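Local coordinates for carbonic anhydrase (Trichomonas vaginalis, PDB 6Y04), which is a zinc-dependent beta-class carbonic anhydrase that probably catalyses the reversible hydration of carbon dioxide to hydrogencarbonate and a proton, at residues I32-C37 with F92-E97. Numbering follows the deposited sequence.
Sequences IAIVTC and FIMGHE. With ZN (zinc ion), chain C.
Cys37 and His96 meet at the zinc ion, which Cys37 SG holds at 2.3 Å and His96 NE2 at 2.0 Å. A water at 2.0 Å from the zinc and Cys99 SG complete four ligands; the water lies in the plane of the imidazole, at its edge. Cys37 SG also sits at the edge of that ring. With chi1 at 70°, His96 CG lies between the backbone N and the carbonyl carbon, and CD2 comes within 3.5 Å of Cys37 CB. On the far side of the ring, ND1 makes a weak hydrogen bond to Glu97 O, which may help to fix the ring's rotation.

Before the metal site, the hydroxyl of Thr36 takes over the link between the strands: chi1 of -161° swings OG1 to the side away from the backbone N, where it donates to Met94 O at 2.7 Å, tilted 20° from the carbonyl plane. The Met94 side chain runs alongside that of Thr36, and its bend at chi3 brings CE to 3.8 Å from Thr36 OG1 and against Ile34 CG2. Three backbone hydrogen bonds pair the strands farther back, from Phe92 N to Ala33 O, Val35 N to Phe92 O and Met94 N to Val35 O. Phe92 shares a face of the sheet with Ile34, whose CD1 packs on Phe92 CB at 3.8 Å, while Ile32 CG2 abuts the ring edge at CE1. His164 stacks on this ring, and Ile7 of the second subunit packs against Phe92. Val35 and Ile93 line the other face, where helix 140-152 covers Ile93. These are neighbouring parallel strands in the interior of the beta-carbonic anhydrase sheet, their C-terminal ends delivering cysteine and histidine to the Cys-His-Cys zinc site.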
loop_
_atom_site.group_PDB
_atom_site.type_symbol
_atom_site.label_atom_id
_atom_site.label_comp_id
_atom_site.label_asym_id
_atom_site.label_seq_id
_atom_site.Cartn_x
_atom_site.Cartn_y
_atom_site.Cartn_z
ATOM N N ILE A 32 -11.667 3.250 9.967
ATOM C CA ILE A 32 -11.815 2.495 8.731
ATOM C C ILE A 32 -10.451 2.291 8.071
ATOM O O ILE A 32 -9.556 3.130 8.173
ATOM C CB ILE A 32 -12.839 3.152 7.783
ATOM C CG1 ILE A 32 -12.420 4.565 7.367
ATOM C CG2 ILE A 32 -14.235 3.127 8.393
ATOM C CD1 ILE A 32 -13.312 5.189 6.314
ATOM N N ALA A 33 -10.308 1.140 7.415
ATOM C CA ALA A 33 -9.148 0.836 6.599
ATOM C C ALA A 33 -9.589 0.716 5.142
ATOM O O ALA A 33 -10.588 0.052 4.852
ATOM C CB ALA A 33 -8.511 -0.446 7.087
ATOM N N ILE A 34 -8.836 1.360 4.237
ATOM C CA ILE A 34 -9.021 1.219 2.799
ATOM C C ILE A 34 -7.867 0.392 2.232
ATOM O O ILE A 34 -6.706 0.721 2.473
ATOM C CB ILE A 34 -9.097 2.590 2.095
ATOM C CG1 ILE A 34 -9.988 3.601 2.830
ATOM C CG2 ILE A 34 -9.480 2.438 0.630
ATOM C CD1 ILE A 34 -11.471 3.260 2.870
ATOM N N VAL A 35 -8.203 -0.660 1.467
ATOM C CA VAL A 35 -7.226 -1.394 0.670
ATOM C C VAL A 35 -7.474 -1.102 -0.807
ATOM O O VAL A 35 -8.553 -1.381 -1.324
ATOM C CB VAL A 35 -7.241 -2.913 0.965
ATOM C CG1 VAL A 35 -6.220 -3.668 0.120
ATOM C CG2 VAL A 35 -7.030 -3.209 2.448
ATOM N N THR A 36 -6.474 -0.538 -1.486
ATOM C CA THR A 36 -6.663 -0.197 -2.887
ATOM C C THR A 36 -5.382 -0.476 -3.670
ATOM O O THR A 36 -4.434 -1.045 -3.131
ATOM C CB THR A 36 -7.290 1.196 -3.053
ATOM O OG1 THR A 36 -7.847 1.262 -4.366
ATOM C CG2 THR A 36 -6.317 2.335 -2.830
ATOM N N CYS A 37 -5.388 -0.083 -4.950
ATOM C CA CYS A 37 -4.317 -0.420 -5.872
ATOM C C CYS A 37 -3.248 0.674 -5.874
ATOM O O CYS A 37 -3.500 1.817 -5.494
ATOM C CB CYS A 37 -4.847 -0.614 -7.286
ATOM S SG CYS A 37 -3.555 -1.202 -8.413
ATOM N N PHE A 92 -12.674 -1.574 3.922
ATOM C CA PHE A 92 -13.135 -1.429 2.552
ATOM C C PHE A 92 -12.035 -1.879 1.598
ATOM O O PHE A 92 -10.935 -1.323 1.606
ATOM C CB PHE A 92 -13.479 0.033 2.266
ATOM C CG PHE A 92 -14.611 0.576 3.095
ATOM C CD1 PHE A 92 -14.407 0.944 4.419
ATOM C CD2 PHE A 92 -15.883 0.709 2.556
ATOM C CE1 PHE A 92 -15.452 1.434 5.192
ATOM C CE2 PHE A 92 -16.926 1.200 3.328
ATOM C CZ PHE A 92 -16.710 1.564 4.640
ATOM N N ILE A 93 -12.346 -2.892 0.780
ATOM C CA ILE A 93 -11.446 -3.304 -0.287
ATOM C C ILE A 93 -11.947 -2.740 -1.615
ATOM O O ILE A 93 -13.056 -3.046 -2.057
ATOM C CB ILE A 93 -11.279 -4.838 -0.295
ATOM C CG1 ILE A 93 -10.637 -5.305 1.015
ATOM C CG2 ILE A 93 -10.478 -5.297 -1.507
ATOM C CD1 ILE A 93 -11.042 -6.692 1.416
ATOM N N MET A 94 -11.107 -1.907 -2.242
ATOM C CA MET A 94 -11.526 -1.120 -3.391
ATOM C C MET A 94 -10.614 -1.386 -4.589
ATOM O O MET A 94 -9.493 -0.873 -4.657
ATOM C CB MET A 94 -11.531 0.371 -3.052
ATOM C CG MET A 94 -11.932 1.236 -4.220
ATOM S SD MET A 94 -12.356 2.904 -3.733
ATOM C CE MET A 94 -10.742 3.517 -3.253
ATOM N N GLY A 95 -11.132 -2.187 -5.531
ATOM C CA GLY A 95 -10.466 -2.454 -6.792
ATOM C C GLY A 95 -10.843 -1.413 -7.840
ATOM O O GLY A 95 -11.608 -0.494 -7.561
ATOM N N HIS A 96 -10.298 -1.557 -9.049
ATOM C CA HIS A 96 -10.575 -0.584 -10.091
ATOM C C HIS A 96 -10.587 -1.253 -11.459
ATOM O O HIS A 96 -9.899 -2.248 -11.677
ATOM C CB HIS A 96 -9.581 0.581 -10.022
ATOM C CG HIS A 96 -8.190 0.215 -10.426
ATOM N ND1 HIS A 96 -7.656 0.604 -11.637
ATOM C CD2 HIS A 96 -7.229 -0.506 -9.802
ATOM C CE1 HIS A 96 -6.426 0.152 -11.739
ATOM N NE2 HIS A 96 -6.138 -0.539 -10.632
ATOM N N GLU A 97 -11.380 -0.664 -12.363
ATOM C CA GLU A 97 -11.471 -1.061 -13.759
ATOM C C GLU A 97 -10.149 -0.719 -14.440
ATOM O O GLU A 97 -9.481 0.230 -14.040
ATOM C CB GLU A 97 -12.643 -0.336 -14.430
ATOM C CG GLU A 97 -13.831 -0.124 -13.496
ATOM C CD GLU A 97 -15.150 0.310 -14.116
ATOM O OE1 GLU A 97 -15.399 -0.052 -15.286
ATOM O OE2 GLU A 97 -15.932 1.001 -13.416
HETATM ZN ZN ZN C . -4.513 -1.768 -10.470
HETATM O O HOH W 1 -2.996 -1.478 -11.738
#